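Local coordinates for protein 3-carboxy-cis,cis-muconate cycloisomerase (PDB 1Q5N) that is a cycloisomerase of the fumarase/aspartase superfamily, built as a largely helical homotetramer, at residues 19-24 with 119-124; 25-30 with 66-71; 246-251 with 336-341; 256-261 with 290-295; 372-377 with 432-437. All blocks are in the same frame, centred on the assembly; numbering follows the deposited sequence.

Contact 1: residues 19-24 with 119-124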
# COMPACT_ATOMS: atom_id res chain seq x y z
N GLU A 19 -9.19 -17.43 17.23
CA GLU A 19 -8.81 -18.01 18.50
C GLU A 19 -7.32 -18.32 18.49
O GLU A 19 -6.64 -18.09 19.48
CB GLU A 19 -9.60 -19.29 18.77
CG GLU A 19 -10.12 -19.40 20.21
CD GLU A 19 -11.04 -20.63 20.39
OE1 GLU A 19 -12.18 -20.65 19.81
OE2 GLU A 19 -10.58 -21.57 21.13
N ILE A 20 -6.80 -18.86 17.37
CA ILE A 20 -5.39 -19.17 17.31
C ILE A 20 -4.52 -17.93 17.55
O ILE A 20 -3.43 -18.05 18.12
CB ILE A 20 -5.02 -19.84 15.95
CG1 ILE A 20 -5.53 -21.29 15.96
CG2 ILE A 20 -3.51 -19.85 15.71
CD1 ILE A 20 -5.49 -21.93 14.59
N PHE A 21 -5.01 -16.75 17.15
CA PHE A 21 -4.29 -15.48 17.31
C PHE A 21 -4.72 -14.61 18.47
O PHE A 21 -4.31 -13.46 18.58
CB PHE A 21 -4.34 -14.67 16.00
CG PHE A 21 -3.47 -15.27 14.89
CD1 PHE A 21 -2.08 -15.13 14.91
CD2 PHE A 21 -4.05 -16.04 13.87
CE1 PHE A 21 -1.25 -15.76 13.91
CE2 PHE A 21 -3.23 -16.68 12.87
CZ PHE A 21 -1.84 -16.54 12.90
N SER A 22 -5.53 -15.16 19.36
CA SER A 22 -5.96 -14.41 20.54
C SER A 22 -4.80 -14.32 21.58
O SER A 22 -3.83 -15.10 21.52
CB SER A 22 -7.16 -15.12 21.17
OG SER A 22 -6.75 -16.35 21.77
N ASP A 23 -4.87 -13.37 22.51
CA ASP A 23 -3.83 -13.23 23.51
C ASP A 23 -3.57 -14.53 24.27
O ASP A 23 -2.42 -14.95 24.51
CB ASP A 23 -4.19 -12.13 24.51
CG ASP A 23 -4.14 -10.73 23.89
OD1 ASP A 23 -3.46 -10.54 22.86
OD2 ASP A 23 -4.79 -9.82 24.43
N ARG A 24 -4.67 -15.19 24.61
CA ARG A 24 -4.63 -16.41 25.36
C ARG A 24 -3.95 -17.53 24.56
O ARG A 24 -3.08 -18.22 25.09
CB ARG A 24 -6.06 -16.75 25.76
CG ARG A 24 -6.17 -17.81 26.80
CD ARG A 24 -7.31 -17.53 27.82
NE ARG A 24 -7.34 -18.61 28.79
CZ ARG A 24 -7.43 -19.90 28.44
NH1 ARG A 24 -7.51 -20.24 27.14
NH2 ARG A 24 -7.41 -20.86 29.38
N ILE A 119 5.30 -19.18 14.36
CA ILE A 119 5.27 -20.32 13.44
C ILE A 119 4.30 -21.44 13.91
O ILE A 119 3.65 -22.12 13.07
CB ILE A 119 6.67 -20.90 13.25
CG1 ILE A 119 7.52 -19.86 12.48
CG2 ILE A 119 6.59 -22.23 12.51
CD1 ILE A 119 6.93 -19.44 11.14
N LEU A 120 4.17 -21.63 15.22
CA LEU A 120 3.23 -22.63 15.70
C LEU A 120 1.82 -22.16 15.36
O LEU A 120 0.99 -22.97 14.92
CB LEU A 120 3.35 -22.87 17.22
CG LEU A 120 4.67 -23.57 17.66
CD1 LEU A 120 4.71 -23.70 19.17
CD2 LEU A 120 4.77 -24.93 17.00
N GLN A 121 1.54 -20.87 15.54
CA GLN A 121 0.24 -20.33 15.19
C GLN A 121 0.00 -20.50 13.67
O GLN A 121 -1.06 -20.94 13.26
CB GLN A 121 0.15 -18.85 15.57
CG GLN A 121 -0.02 -18.57 17.06
CD GLN A 121 0.04 -17.06 17.34
OE1 GLN A 121 0.98 -16.40 16.92
NE2 GLN A 121 -0.97 -16.53 18.05
N CYS A 122 0.99 -20.15 12.85
CA CYS A 122 0.86 -20.27 11.42
C CYS A 122 0.61 -21.72 11.01
O CYS A 122 -0.12 -21.99 10.04
CB CYS A 122 2.15 -19.77 10.72
SG CYS A 122 2.39 -17.95 10.78
N ARG A 123 1.25 -22.66 11.72
CA ARG A 123 1.03 -24.04 11.35
C ARG A 123 -0.43 -24.41 11.54
O ARG A 123 -1.05 -25.02 10.67
CB ARG A 123 1.91 -24.99 12.17
CG ARG A 123 1.71 -26.46 11.73
CD ARG A 123 2.72 -27.41 12.39
NE ARG A 123 2.70 -27.36 13.86
CZ ARG A 123 3.62 -27.95 14.64
NH1 ARG A 123 4.64 -28.64 14.09
NH2 ARG A 123 3.51 -27.86 15.96
N ASP A 124 -0.99 -24.01 12.67
CA ASP A 124 -2.36 -24.37 12.94
C ASP A 124 -3.39 -23.62 12.06
O ASP A 124 -4.38 -24.21 11.63
CB ASP A 124 -2.68 -24.15 14.43
CG ASP A 124 -2.05 -25.23 15.35
OD1 ASP A 124 -1.61 -26.27 14.83
OD2 ASP A 124 -1.99 -25.03 16.58
O HOH W 1 -1.16 -13.42 17.84
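Gln121 of helix 110-146 holds the C-terminal end of helix 15-20 through the carbonyl of Ile20. Its NE2 donates to Ile20 O over 2.9 Å with an N-H...O angle of 152°, meeting that oxygen 19° out of the carbonyl plane. The same NE2 also donates to a water, which in turn donates to Phe21 O, so the two carbonyls at the helix terminus share one amide, one directly and one through solvent. Phe21 is the first residue to leave helical geometry. Apolar contacts surround this polar link. Ile20 CG2 lies 3.8 Å from Gln121 CB, the two side chains sliding past each other in opposite directions, while Ile20 CD1 reaches Asp124 CB at 3.6 Å, one turn further along. The Phe21 ring, its plane 48° from the amide, brings CE1 to 3.8 Å from Gln121 CB; beyond, the ring meets Phe335 of helix 323-351. The carboxylate of Asp124 turns to Tyr29 OH instead. A short helix and the turn before helix 23-43 are thus joined to the long bundle helix. With both amide hydrogens committed, the rotation of the Gln121 side chain is probably fixed, and carbonyls at a helix end obtain donors that the helix itself cannot give.

Contact 2: residues 25-30 with 66-71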
# COMPACT_ATOMS: atom_id res chain seq x y z
N ALA A 25 -4.31 -17.71 23.28
CA ALA A 25 -3.61 -18.75 22.54
C ALA A 25 -2.13 -18.40 22.34
O ALA A 25 -1.27 -19.30 22.38
CB ALA A 25 -4.29 -19.02 21.17
N LEU A 26 -1.83 -17.12 22.12
CA LEU A 26 -0.45 -16.72 21.88
C LEU A 26 0.42 -17.13 23.08
O LEU A 26 1.46 -17.78 22.92
CB LEU A 26 -0.32 -15.21 21.62
CG LEU A 26 1.16 -14.75 21.50
CD1 LEU A 26 1.82 -15.37 20.26
CD2 LEU A 26 1.22 -13.24 21.46
N VAL A 27 -0.03 -16.78 24.29
CA VAL A 27 0.70 -17.14 25.51
C VAL A 27 0.76 -18.68 25.67
O VAL A 27 1.75 -19.22 26.15
CB VAL A 27 0.06 -16.50 26.77
CG1 VAL A 27 0.81 -17.02 28.02
CG2 VAL A 27 0.15 -14.95 26.68
N SER A 28 -0.27 -19.38 25.21
CA SER A 28 -0.28 -20.84 25.25
C SER A 28 0.85 -21.39 24.43
O SER A 28 1.57 -22.29 24.85
CB SER A 28 -1.56 -21.38 24.66
OG SER A 28 -2.27 -22.04 25.67
N TYR A 29 1.00 -20.85 23.22
CA TYR A 29 2.04 -21.32 22.31
C TYR A 29 3.42 -20.95 22.85
O TYR A 29 4.39 -21.69 22.63
CB TYR A 29 1.85 -20.71 20.90
CG TYR A 29 0.69 -21.28 20.13
CD1 TYR A 29 0.75 -22.58 19.61
CD2 TYR A 29 -0.44 -20.50 19.81
CE1 TYR A 29 -0.26 -23.09 18.80
CE2 TYR A 29 -1.48 -21.01 18.99
CZ TYR A 29 -1.37 -22.32 18.49
OH TYR A 29 -2.34 -22.87 17.68
N MET A 30 3.52 -19.83 23.56
CA MET A 30 4.82 -19.45 24.13
C MET A 30 5.20 -20.45 25.22
O MET A 30 6.39 -20.85 25.34
CB MET A 30 4.78 -18.02 24.71
CG MET A 30 4.72 -16.95 23.59
SD MET A 30 4.43 -15.29 24.24
CE MET A 30 6.06 -14.93 24.66
N ILE A 66 -1.32 -17.24 35.04
CA ILE A 66 -0.78 -16.00 34.51
C ILE A 66 -1.72 -14.77 34.58
O ILE A 66 -2.89 -14.85 34.23
CB ILE A 66 -0.30 -16.26 33.07
CG1 ILE A 66 1.11 -16.86 33.15
CG2 ILE A 66 -0.37 -15.00 32.23
CD1 ILE A 66 1.57 -17.38 31.90
N ASP A 67 -1.20 -13.64 35.06
CA ASP A 67 -1.99 -12.39 35.21
C ASP A 67 -1.92 -11.57 33.92
O ASP A 67 -0.92 -10.88 33.68
CB ASP A 67 -1.44 -11.55 36.38
CG ASP A 67 -2.23 -10.26 36.60
OD1 ASP A 67 -3.27 -10.08 35.94
OD2 ASP A 67 -1.82 -9.44 37.46
N PHE A 68 -2.99 -11.61 33.13
CA PHE A 68 -3.00 -10.91 31.87
C PHE A 68 -2.99 -9.41 31.94
O PHE A 68 -2.51 -8.76 31.01
CB PHE A 68 -4.12 -11.45 30.99
CG PHE A 68 -3.78 -12.78 30.35
CD1 PHE A 68 -3.95 -13.97 31.06
CD2 PHE A 68 -3.26 -12.84 29.06
CE1 PHE A 68 -3.58 -15.20 30.48
CE2 PHE A 68 -2.89 -14.05 28.48
CZ PHE A 68 -3.06 -15.24 29.19
N ASP A 69 -3.48 -8.83 33.03
CA ASP A 69 -3.43 -7.38 33.17
C ASP A 69 -2.01 -6.96 33.49
O ASP A 69 -1.48 -5.96 32.97
CB ASP A 69 -4.36 -6.93 34.28
CG ASP A 69 -5.80 -7.04 33.88
OD1 ASP A 69 -6.24 -6.18 33.06
OD2 ASP A 69 -6.48 -7.99 34.36
N ALA A 70 -1.37 -7.73 34.37
CA ALA A 70 -0.00 -7.45 34.72
C ALA A 70 0.79 -7.58 33.41
O ALA A 70 1.57 -6.71 33.09
CB ALA A 70 0.49 -8.46 35.76
N LEU A 71 0.55 -8.65 32.66
CA LEU A 71 1.27 -8.90 31.41
C LEU A 71 1.12 -7.75 30.40
O LEU A 71 2.12 -7.32 29.82
CB LEU A 71 0.82 -10.23 30.77
CG LEU A 71 1.77 -10.77 29.68
CD1 LEU A 71 3.12 -11.00 30.31
CD2 LEU A 71 1.26 -12.08 29.03
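Val27 packs its two methyl groups against Ile66, Phe68 and Leu71, joining helix 23-43 to the corner between helix 62-65 and helix 68-78; Ile66 follows the end of helix 62-65, and helix 68-78 begins after the N-cap Asp67. This is apolar packing in the all-helical N-terminal part of a fumarase/aspartase-type subunit. From CB outward, the valine first meets the aromatic ring: CB is 4.1 Å from Phe68 CZ. The branches then part. CG1 stands anti to the backbone N (chi1 176°) and is directed to Ile66, whose CD1 lies 4.0 Å away. CG2, anti to the carbonyl carbon, makes the closer approach, 3.6 Å to Phe68 CE2, and the tip of Leu71 meets the same methyl head-on, with CD2 at 3.9 Å. Three side chains from one corner therefore converge on a single valine.

The ring of Phe68 is itself backed from within the corner, because Ile66 CG2 sits 3.6 Å above one face, displaced toward the rim. Around this cluster, Phe85 of helix 82-94 and Ile63 of helix 62-65 add to the cover over Val27, and Leu7 of the second subunit packs on both Val27 and Leu71, so the contact also borders an interface between subunits. On the far side of the corner the carboxylate of Asp67 caps the new helix: Asp69 N donates to Asp67 OD1 over 3.2 Å, reaching the oxygen from above the carboxylate plane, and Ala70 N adds a weak bond of 3.4 Å to the same atom.

Contact 3: residues 246-251 with 336-341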
# COMPACT_ATOMS: atom_id res chain seq x y z
N ILE A 246 -2.90 -14.14 -2.24
CA ILE A 246 -3.40 -14.62 -3.51
C ILE A 246 -4.76 -15.30 -3.32
O ILE A 246 -5.68 -15.12 -4.13
CB ILE A 246 -2.42 -15.60 -4.15
CG1 ILE A 246 -1.19 -14.84 -4.67
CG2 ILE A 246 -3.10 -16.38 -5.28
CD1 ILE A 246 -0.05 -15.80 -5.00
N ILE A 247 -4.91 -16.04 -2.22
CA ILE A 247 -6.18 -16.71 -1.98
C ILE A 247 -7.27 -15.66 -1.79
O ILE A 247 -8.38 -15.81 -2.30
CB ILE A 247 -6.11 -17.64 -0.71
CG1 ILE A 247 -5.18 -18.82 -1.02
CG2 ILE A 247 -7.54 -18.05 -0.26
CD1 ILE A 247 -4.68 -19.58 0.24
N THR A 248 -6.96 -14.60 -1.05
CA THR A 248 -7.99 -13.59 -0.84
C THR A 248 -8.32 -12.92 -2.16
O THR A 248 -9.49 -12.64 -2.42
CB THR A 248 -7.55 -12.54 0.18
OG1 THR A 248 -7.48 -13.18 1.45
CG2 THR A 248 -8.55 -11.36 0.26
N GLY A 249 -7.30 -12.69 -3.01
CA GLY A 249 -7.59 -12.10 -4.31
C GLY A 249 -8.51 -13.03 -5.15
O GLY A 249 -9.38 -12.53 -5.86
N ASN A 250 -8.31 -14.36 -5.10
CA ASN A 250 -9.17 -15.27 -5.88
C ASN A 250 -10.64 -15.19 -5.44
O ASN A 250 -11.54 -15.16 -6.29
CB ASN A 250 -8.76 -16.77 -5.75
CG ASN A 250 -7.43 -17.09 -6.42
OD1 ASN A 250 -7.17 -16.65 -7.56
ND2 ASN A 250 -6.60 -17.87 -5.75
N VAL A 251 -10.92 -15.14 -4.14
CA VAL A 251 -12.34 -15.12 -3.75
C VAL A 251 -12.91 -13.71 -3.90
O VAL A 251 -14.14 -13.52 -4.04
CB VAL A 251 -12.58 -15.73 -2.32
CG1 VAL A 251 -12.10 -17.20 -2.31
CG2 VAL A 251 -11.86 -14.94 -1.23
N GLN A 336 -6.63 -13.90 9.49
CA GLN A 336 -8.02 -13.76 9.90
C GLN A 336 -8.97 -13.30 8.79
O GLN A 336 -10.10 -13.80 8.73
CB GLN A 336 -8.11 -12.81 11.09
CG GLN A 336 -7.85 -13.51 12.39
CD GLN A 336 -7.77 -12.52 13.53
OE1 GLN A 336 -6.74 -11.87 13.71
NE2 GLN A 336 -8.85 -12.36 14.26
N LEU A 337 -8.53 -12.38 7.93
CA LEU A 337 -9.36 -11.89 6.82
C LEU A 337 -9.49 -12.96 5.74
O LEU A 337 -10.57 -13.10 5.12
CB LEU A 337 -8.80 -10.59 6.21
CG LEU A 337 -8.96 -9.37 7.12
CD1 LEU A 337 -8.05 -8.26 6.74
CD2 LEU A 337 -10.39 -8.91 7.07
N THR A 338 -8.40 -13.71 5.50
CA THR A 338 -8.41 -14.74 4.48
C THR A 338 -9.35 -15.91 4.88
O THR A 338 -10.16 -16.39 4.06
CB THR A 338 -6.98 -15.30 4.24
OG1 THR A 338 -6.12 -14.25 3.81
CG2 THR A 338 -7.00 -16.42 3.17
N ALA A 339 -9.22 -16.37 6.13
CA ALA A 339 -10.05 -17.47 6.64
C ALA A 339 -11.51 -16.96 6.66
O ALA A 339 -12.44 -17.69 6.30
CB ALA A 339 -9.57 -17.90 8.07
N GLY A 340 -11.71 -15.70 7.07
CA GLY A 340 -13.07 -15.15 7.04
C GLY A 340 -13.64 -15.09 5.61
O GLY A 340 -14.78 -15.47 5.33
N ALA A 341 -12.82 -14.65 4.66
CA ALA A 341 -13.31 -14.55 3.29
C ALA A 341 -13.59 -15.94 2.70
O ALA A 341 -14.53 -16.12 1.95
CB ALA A 341 -12.26 -13.76 2.37
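Matching first torsions, -68° in Thr248 and -60° in Thr338, set each hydroxyl anti to its own carbonyl carbon and bring the two OG1 atoms to 2.9 Å across the helix interface. Each oxygen also looks back along its own helix: Thr338 OG1 is hydrogen-bonded to Ile334 O, and Thr248 OG1 weakly to Leu244 O. The preceding turns thus offer acceptors to these buried hydroxyls, and the polar pair sits where the backbones come closest, with the two CA atoms 5.5 Å apart.

The segments belong to helices 235-261 and 323-351, two long members of the central helical bundle that characterises the fumarase/aspartase superfamily. The axes of the segments 246-251 and 336-341 run 34° apart, broadly in the same direction, and approach to 9.4 Å. Small residues make up much of the facing surface. Thr338 CG2, anti to the backbone N, meets Ile247 CG2 at 3.8 Å, and these side chains cross nearly at right angles. One turn further along, Val251 CG2 touches Ala341 CB, also at 3.8 Å. Helix 290-311 covers the neighbouring flank, with Val302 against Thr248 and Val295 against Val251, while helix 166-191 brings Phe177 to Val251. On helix 235-261, Asn250 packs against Met313 of the third subunit.

Contact 4: residues 256-261 with 290-295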
# COMPACT_ATOMS: atom_id res chain seq x y z
N ARG A 256 -16.82 -10.32 -6.58
CA ARG A 256 -17.17 -9.24 -7.51
C ARG A 256 -18.17 -9.82 -8.53
O ARG A 256 -19.20 -9.21 -8.80
CB ARG A 256 -15.92 -8.71 -8.24
CG ARG A 256 -16.15 -7.76 -9.47
CD ARG A 256 -16.97 -6.49 -9.16
NE ARG A 256 -16.54 -5.77 -7.97
CZ ARG A 256 -15.41 -5.06 -7.86
NH1 ARG A 256 -14.55 -4.97 -8.90
NH2 ARG A 256 -15.17 -4.39 -6.74
N ASP A 257 -17.87 -11.00 -9.08
CA ASP A 257 -18.74 -11.63 -10.07
C ASP A 257 -20.17 -12.00 -9.57
O ASP A 257 -21.16 -11.62 -10.22
CB ASP A 257 -18.08 -12.89 -10.69
CG ASP A 257 -16.92 -12.54 -11.59
OD1 ASP A 257 -16.72 -11.34 -11.93
OD2 ASP A 257 -16.19 -13.45 -11.99
N TRP A 258 -20.28 -12.69 -8.43
CA TRP A 258 -21.61 -13.08 -8.04
C TRP A 258 -22.43 -11.87 -7.59
O TRP A 258 -23.66 -11.87 -7.79
CB TRP A 258 -21.60 -14.25 -7.01
CG TRP A 258 -21.39 -13.89 -5.56
CD1 TRP A 258 -22.20 -13.12 -4.80
CD2 TRP A 258 -20.33 -14.33 -4.69
NE1 TRP A 258 -21.74 -13.06 -3.51
CE2 TRP A 258 -20.60 -13.80 -3.41
CE3 TRP A 258 -19.20 -15.14 -4.88
CZ2 TRP A 258 -19.77 -14.03 -2.29
CZ3 TRP A 258 -18.36 -15.38 -3.76
CH2 TRP A 258 -18.66 -14.82 -2.48
N SER A 259 -21.81 -10.82 -7.05
CA SER A 259 -22.66 -9.68 -6.65
C SER A 259 -23.10 -8.93 -7.90
O SER A 259 -24.15 -8.32 -7.92
CB SER A 259 -21.93 -8.75 -5.65
OG SER A 259 -20.75 -8.18 -6.18
N LEU A 260 -22.29 -8.96 -8.97
CA LEU A 260 -22.72 -8.29 -10.21
C LEU A 260 -23.90 -9.12 -10.78
O LEU A 260 -24.85 -8.56 -11.38
CB LEU A 260 -21.59 -8.26 -11.25
CG LEU A 260 -20.53 -7.16 -11.06
CD1 LEU A 260 -19.47 -7.33 -12.15
CD2 LEU A 260 -21.17 -5.77 -11.13
N MET A 261 -23.85 -10.44 -10.60
CA MET A 261 -24.91 -11.29 -11.12
C MET A 261 -26.19 -11.18 -10.27
O MET A 261 -27.23 -11.66 -10.67
CB MET A 261 -24.43 -12.75 -11.22
CG MET A 261 -23.36 -12.94 -12.30
SD MET A 261 -22.58 -14.62 -12.30
CE MET A 261 -23.80 -15.44 -12.99
N VAL A 290 -24.67 -9.82 1.38
CA VAL A 290 -23.93 -9.70 2.61
C VAL A 290 -22.58 -10.41 2.56
O VAL A 290 -21.61 -9.90 3.08
CB VAL A 290 -24.79 -10.25 3.78
CG1 VAL A 290 -24.01 -10.26 5.05
CG2 VAL A 290 -26.01 -9.37 3.95
N ALA A 291 -22.51 -11.56 1.92
CA ALA A 291 -21.25 -12.26 1.92
C ALA A 291 -20.24 -11.53 1.01
O ALA A 291 -19.02 -11.47 1.31
CB ALA A 291 -21.44 -13.72 1.48
N ALA A 292 -20.74 -10.97 -0.08
CA ALA A 292 -19.83 -10.29 -1.00
C ALA A 292 -19.21 -9.05 -0.32
O ALA A 292 -18.01 -8.79 -0.48
CB ALA A 292 -20.58 -9.88 -2.30
N ALA A 293 -20.02 -8.32 0.45
CA ALA A 293 -19.55 -7.13 1.13
C ALA A 293 -18.33 -7.43 2.04
O ALA A 293 -17.33 -6.70 2.03
CB ALA A 293 -20.71 -6.50 1.93
N SER A 294 -18.40 -8.52 2.80
CA SER A 294 -17.27 -8.91 3.66
C SER A 294 -16.06 -9.35 2.83
O SER A 294 -14.93 -8.97 3.11
CB SER A 294 -17.64 -10.11 4.54
OG SER A 294 -18.67 -9.74 5.41
N VAL A 295 -16.30 -10.21 1.85
CA VAL A 295 -15.20 -10.68 1.03
C VAL A 295 -14.53 -9.52 0.28
O VAL A 295 -13.33 -9.50 0.17
CB VAL A 295 -15.67 -11.81 0.02
CG1 VAL A 295 -14.54 -12.22 -0.89
CG2 VAL A 295 -16.14 -13.05 0.81
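Ala292 CB meets the pyrrole side of the Trp258 indole and the CB of Ser259 together, lying 3.6 Å from Trp258 NE1 and 3.8 Å from Ser259 CB. Its predecessor in the chain, Ala291, touches the benzene side of the same indole, its CB 4.1 Å from Trp258 CZ2. The two methyl groups approach the ring obliquely, so the large side chain of one helix rests on a surface of alanines on the other. Trp258 reaches across because its CG lies between the backbone N and the carbonyl carbon, with chi1 at 83°.

In the next shell Glu271 ties the two helices together. Its OE2 accepts from Trp258 NE1 and from Ala292 N, while its OE1 accepts from Ala291 N; the indole N-H and two backbone N-H groups in the first turn of helix 290-311 thus converge on one carboxylate, which probably steadies the ring's position. Ser259 OG turns back into its own helix, to Ala255 O.

The axes of 256-261 and 290-295 run broadly antiparallel, 146° between their directions, with a closest approach of 9.4 Å. Val348 of helix 323-351 packs against both Trp258 and Ala291. Arg256 forms a salt bridge with Glu316 of the third subunit, and Leu321 of the second subunit covers Ser259. The contact therefore lies where helices 235-261, 290-311 and 323-351 meet, beside the short two-stranded pairing of 269-270 with 353-354.

Contact 5: residues 372-377 with 432-437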
# COMPACT_ATOMS: atom_id res chain seq x y z
N ALA A 372 -24.16 -12.50 -34.14
CA ALA A 372 -23.72 -12.07 -35.46
C ALA A 372 -22.49 -12.79 -35.97
O ALA A 372 -22.41 -13.18 -37.15
CB ALA A 372 -23.46 -10.57 -35.47
N GLU A 373 -21.50 -12.97 -35.12
CA GLU A 373 -20.31 -13.62 -35.63
C GLU A 373 -20.55 -15.14 -35.86
O GLU A 373 -20.00 -15.69 -36.80
CB GLU A 373 -19.09 -13.26 -34.77
CG GLU A 373 -18.57 -14.24 -33.82
CD GLU A 373 -17.17 -13.84 -33.35
OE1 GLU A 373 -16.96 -12.62 -33.17
OE2 GLU A 373 -16.30 -14.72 -33.15
N ALA A 374 -21.42 -15.76 -35.06
CA ALA A 374 -21.76 -17.15 -35.26
C ALA A 374 -22.42 -17.27 -36.69
O ALA A 374 -22.08 -18.18 -37.46
CB ALA A 374 -22.76 -17.62 -34.16
N VAL A 375 -23.34 -16.36 -37.04
CA VAL A 375 -23.99 -16.40 -38.36
C VAL A 375 -22.96 -16.24 -39.49
O VAL A 375 -23.02 -16.88 -40.54
CB VAL A 375 -25.05 -15.28 -38.52
CG1 VAL A 375 -25.64 -15.32 -39.93
CG2 VAL A 375 -26.15 -15.45 -37.46
N MET A 376 -22.00 -15.37 -39.25
CA MET A 376 -20.96 -15.13 -40.21
C MET A 376 -20.06 -16.37 -40.45
O MET A 376 -19.66 -16.64 -41.58
CB MET A 376 -20.16 -13.94 -39.71
CG MET A 376 -19.46 -13.21 -40.79
SD MET A 376 -17.80 -13.08 -40.23
CE MET A 376 -17.15 -14.72 -40.86
N MET A 377 -19.75 -17.13 -39.38
CA MET A 377 -18.94 -18.37 -39.49
C MET A 377 -19.70 -19.46 -40.26
O MET A 377 -19.10 -20.19 -41.03
CB MET A 377 -18.58 -18.93 -38.10
CG MET A 377 -17.68 -18.07 -37.27
SD MET A 377 -16.04 -17.95 -37.96
CE MET A 377 -15.98 -16.22 -38.42
N GLU A 432 -26.10 -22.18 -27.45
CA GLU A 432 -25.38 -23.45 -27.29
C GLU A 432 -24.57 -23.83 -28.50
O GLU A 432 -23.64 -24.63 -28.41
CB GLU A 432 -26.33 -24.63 -27.09
CG GLU A 432 -27.22 -24.51 -25.90
CD GLU A 432 -28.59 -23.94 -26.24
OE1 GLU A 432 -28.69 -23.00 -27.07
OE2 GLU A 432 -29.56 -24.43 -25.62
N SER A 433 -24.92 -23.32 -29.66
CA SER A 433 -24.16 -23.76 -30.81
C SER A 433 -22.86 -22.95 -31.01
O SER A 433 -22.10 -23.18 -31.98
CB SER A 433 -25.05 -23.63 -32.03
OG SER A 433 -25.08 -22.25 -32.40
N TYR A 434 -22.58 -22.00 -30.11
CA TYR A 434 -21.37 -21.21 -30.27
C TYR A 434 -20.55 -21.11 -28.98
O TYR A 434 -20.27 -20.00 -28.51
CB TYR A 434 -21.76 -19.82 -30.79
CG TYR A 434 -20.63 -19.15 -31.50
CD1 TYR A 434 -20.04 -19.76 -32.58
CD2 TYR A 434 -20.19 -17.88 -31.13
CE1 TYR A 434 -19.06 -19.15 -33.30
CE2 TYR A 434 -19.21 -17.25 -31.83
CZ TYR A 434 -18.65 -17.89 -32.93
OH TYR A 434 -17.65 -17.31 -33.67
N LEU A 435 -20.20 -22.26 -28.42
CA LEU A 435 -19.47 -22.35 -27.17
C LEU A 435 -18.02 -22.81 -27.33
O LEU A 435 -17.33 -23.02 -26.35
CB LEU A 435 -20.22 -23.27 -26.23
CG LEU A 435 -21.60 -22.77 -25.79
CD1 LEU A 435 -22.36 -23.91 -25.06
CD2 LEU A 435 -21.46 -21.56 -24.85
N GLY A 436 -17.56 -22.95 -28.57
CA GLY A 436 -16.19 -23.36 -28.83
C GLY A 436 -15.72 -24.57 -28.03
O GLY A 436 -16.42 -25.57 -27.95
N ASN A 437 -14.55 -24.49 -27.41
CA ASN A 437 -14.09 -25.66 -26.67
C ASN A 437 -14.33 -25.55 -25.17
O ASN A 437 -13.56 -26.07 -24.38
CB ASN A 437 -12.60 -25.92 -26.94
CG ASN A 437 -11.68 -25.02 -26.09
OD1 ASN A 437 -12.04 -23.89 -25.72
ND2 ASN A 437 -10.48 -25.51 -25.82
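The Tyr434 ring lies with one face on Ala374, whose CB stands over its centre, 3.8 Å from the centroid and 13° off the normal, a CH-pi contact. Glu373 OE2 lies at the ring's edge, in its plane, and the carboxylate is turned 67° from the ring. The pairing belongs to the helical C-terminal domain named for adenylosuccinate lyase, where it joins the first turns of helix 372-383 to the loop between helices 422-428 and 438-447.

The phenol completes the contact with polar chemistry. Tyr434 OH donates to Glu373 OE2 over 3.0 Å, and the carboxylate oxygen receives it on its anti lone pair, away from the other oxygen. The glutamate reaches the phenol with its chain extended beyond CG, and the aliphatic part lies close as well: Glu373 CG is 3.7 Å from Tyr434 CE2. The tyrosine in turn comes from the loop with CG anti to its backbone N (chi1 -157°), which carries the ring across to the helix. Glu373 and Ala374 are consecutive, and so one turn supplies both the methyl over the ring and the acceptor for the hydroxyl.

Leu162 of the same chain also packs on Tyr434. The third subunit closes around the site, with Ala204 against Tyr434, Ser205 against Glu373 and Trp106 against Met377, placing this contact at a subunit boundary. One turn beyond Glu373, the bent side chain of Met377 crosses the phenol nearly at a right angle and brings its CG to 3.7 Å from Tyr434 OH.

In the fold
Contact 3 is the most central; contacts 2 and 4 are also buried, contact 4 farther out. Contacts 3 and 4 share helix 235-261, touch through Val295, and pair long bundle helices mostly through small and branched side chains, with a tryptophan at the outer end. Contacts 1 and 2 share helix 23-43 and meet where Tyr29 OH approaches Asp124 OD2; contact 1, partly buried, is gripped by an amide on backbone carbonyls, whereas contact 2 is wholly apolar. Contact 5 stands apart in the C-terminal region, about 65 Å from contact 2 between centres and on the opposite side of the chain's centre, combining a CH-pi contact with a tyrosine-glutamate hydrogen bond. The third subunit borders contacts 3, 4 and 5.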